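Contact-dependent inhibitor A (Enterobacter cloacae subsp. cloacae, PDB 4NTQ) delivers into target bacteria a toxic C-terminal ribosomal RNase domain, which is bound here by its immunity protein CdiI. Local coordinates at residues A[167-172]-A[211-216]. Sequence-based numbering, arbitrary orientation.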
loop_
_atom_site.group_PDB
_atom_site.type_symbol
_atom_site.label_atom_id
_atom_site.label_comp_id
_atom_site.label_asym_id
_atom_site.label_seq_id
_atom_site.Cartn_x
_atom_site.Cartn_y
_atom_site.Cartn_z
ATOM N N GLU A 167 -12.786 -5.656 -16.625
ATOM C CA GLU A 167 -14.137 -5.495 -17.140
ATOM C C GLU A 167 -15.077 -5.167 -15.995
ATOM O O GLU A 167 -16.020 -4.388 -16.159
ATOM C CB GLU A 167 -14.589 -6.758 -17.880
ATOM C CG GLU A 167 -13.797 -7.031 -19.142
ATOM C CD GLU A 167 -14.074 -8.404 -19.732
ATOM O OE1 GLU A 167 -14.358 -9.342 -18.956
ATOM O OE2 GLU A 167 -14.004 -8.545 -20.973
ATOM N N ALA A 168 -14.804 -5.763 -14.835
ATOM C CA ALA A 168 -15.558 -5.471 -13.623
ATOM C C ALA A 168 -15.418 -4.005 -13.256
ATOM O O ALA A 168 -16.404 -3.334 -12.966
ATOM C CB ALA A 168 -15.073 -6.338 -12.481
ATOM N N ALA A 169 -14.179 -3.522 -13.269
ATOM C CA ALA A 169 -13.883 -2.124 -12.956
ATOM C C ALA A 169 -14.398 -1.175 -14.045
ATOM O O ALA A 169 -14.863 -0.072 -13.760
ATOM C CB ALA A 169 -12.380 -1.933 -12.732
ATOM N N SER A 170 -14.312 -1.609 -15.292
ATOM C CA SER A 170 -14.843 -0.828 -16.402
ATOM C C SER A 170 -16.348 -0.629 -16.256
ATOM O O SER A 170 -16.863 0.469 -16.464
ATOM C CB SER A 170 -14.543 -1.513 -17.732
ATOM O OG SER A 170 -14.788 -0.639 -18.814
ATOM N N ASN A 171 -17.051 -1.697 -15.890
ATOM C CA ASN A 171 -18.492 -1.626 -15.673
ATOM C C ASN A 171 -18.860 -0.708 -14.514
ATOM O O ASN A 171 -20.006 -0.287 -14.387
ATOM C CB ASN A 171 -19.071 -3.022 -15.447
ATOM C CG ASN A 171 -19.157 -3.828 -16.729
ATOM O OD1 ASN A 171 -19.481 -3.296 -17.795
ATOM N ND2 ASN A 171 -18.864 -5.120 -16.632
ATOM N N LEU A 172 -17.881 -0.405 -13.672
ATOM C CA LEU A 172 -18.081 0.500 -12.552
ATOM C C LEU A 172 -17.735 1.938 -12.931
ATOM O O LEU A 172 -17.995 2.868 -12.170
ATOM C CB LEU A 172 -17.254 0.034 -11.360
ATOM C CG LEU A 172 -17.887 -1.203 -10.744
ATOM C CD1 LEU A 172 -17.035 -1.785 -9.623
ATOM C CD2 LEU A 172 -19.278 -0.834 -10.252
ATOM N N ASN A 211 -15.332 -10.817 -4.193
ATOM C CA ASN A 211 -14.929 -9.888 -5.241
ATOM C C ASN A 211 -15.225 -8.430 -4.894
ATOM O O ASN A 211 -16.008 -7.770 -5.576
ATOM C CB ASN A 211 -15.578 -10.274 -6.567
ATOM N N GLY A 212 -14.598 -7.943 -3.826
ATOM C CA GLY A 212 -14.755 -6.565 -3.400
ATOM C C GLY A 212 -13.617 -5.666 -3.853
ATOM O O GLY A 212 -12.740 -6.097 -4.592
ATOM N N TRP A 213 -13.617 -4.415 -3.397
ATOM C CA TRP A 213 -12.624 -3.444 -3.850
ATOM C C TRP A 213 -12.049 -2.615 -2.708
ATOM O O TRP A 213 -12.715 -2.380 -1.704
ATOM C CB TRP A 213 -13.258 -2.479 -4.854
ATOM C CG TRP A 213 -13.788 -3.108 -6.109
ATOM C CD1 TRP A 213 -15.082 -3.459 -6.368
ATOM C CD2 TRP A 213 -13.042 -3.434 -7.288
ATOM N NE1 TRP A 213 -15.183 -3.994 -7.628
ATOM C CE2 TRP A 213 -13.946 -3.986 -8.216
ATOM C CE3 TRP A 213 -11.696 -3.311 -7.650
ATOM C CZ2 TRP A 213 -13.548 -4.420 -9.484
ATOM C CZ3 TRP A 213 -11.303 -3.741 -8.901
ATOM C CH2 TRP A 213 -12.226 -4.286 -9.807
ATOM N N LYS A 214 -10.808 -2.169 -2.866
ATOM C CA LYS A 214 -10.267 -1.121 -2.007
ATOM C C LYS A 214 -10.230 0.123 -2.875
ATOM O O LYS A 214 -9.899 0.034 -4.055
ATOM C CB LYS A 214 -8.861 -1.480 -1.519
ATOM C CG LYS A 214 -8.791 -2.828 -0.813
ATOM C CD LYS A 214 -8.574 -2.666 0.676
ATOM C CE LYS A 214 -8.559 -4.014 1.407
ATOM N NZ LYS A 214 -9.879 -4.338 2.039
HETATM N N MSE A 215 -10.586 1.276 -2.315
HETATM C CA MSE A 215 -10.625 2.502 -3.105
HETATM C C MSE A 215 -9.660 3.534 -2.562
HETATM O O MSE A 215 -9.489 3.648 -1.355
HETATM C CB MSE A 215 -12.037 3.073 -3.141
HETATM C CG MSE A 215 -12.180 4.370 -3.923
HETATM SE SE MSE A 215 -14.037 4.974 -3.971
HETATM C CE MSE A 215 -14.849 3.290 -4.551
ATOM N N PHE A 216 -9.023 4.283 -3.456
ATOM C CA PHE A 216 -8.134 5.361 -3.050
ATOM C C PHE A 216 -8.569 6.673 -3.701
ATOM O O PHE A 216 -9.006 6.688 -4.852
ATOM C CB PHE A 216 -6.689 5.039 -3.425
ATOM C CG PHE A 216 -6.177 3.763 -2.823
ATOM C CD1 PHE A 216 -5.400 3.784 -1.679
ATOM C CD2 PHE A 216 -6.476 2.540 -3.397
ATOM C CE1 PHE A 216 -4.925 2.607 -1.120
ATOM C CE2 PHE A 216 -5.998 1.359 -2.850
ATOM C CZ PHE A 216 -5.220 1.396 -1.711
#
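Trp213 reaches from its strand to helix 164-170 and, on the strand side, makes every contact between residues 167-172 and 211-216. The packing is mainly apolar: Ala168, Ala169 and Leu172 line the part of the indole that faces the helix, and no hydrogen bond crosses between the segments.

The two alanines meet the six-membered ring. Ala168 CB comes in at the ring's edge, in its plane, 3.9 Å from Trp213 CZ2, while Ala169 CB approaches obliquely and lies 3.8 Å from Trp213 CH2. With only methyl groups from these two residues, the helix backbone also comes close, Ala169 N lying 3.9 Å from Trp213 CZ2.

Leu172 packs on the pyrrole part instead. Its CD1 methyl is 3.5 Å from Trp213 NE1 and 4.0 Å from Trp213 CE2, a van der Waals approach from an oblique direction. CD1 stands anti to CA (chi2 175°), which carries this methyl out to the ring. With CG anti to its own carbonyl carbon (chi1 -61°), Trp213 directs its indole off the strand toward Ala168 and Ala169.

With a helix packed on an antiparallel sheet, the indole bridges the two layers. Trp213 also touches Ile200 and Pro202, while Leu230 packs against both Trp213 and Leu172; Ile200 further joins Ala169 and Met215. The next residue, Lys214, instead forms a salt bridge with Asp203 and packs on Glu30 of the CdiI chain. Helix 164-170 thus packs against strand 213-216, which lies between strands 199-202 and 222-226.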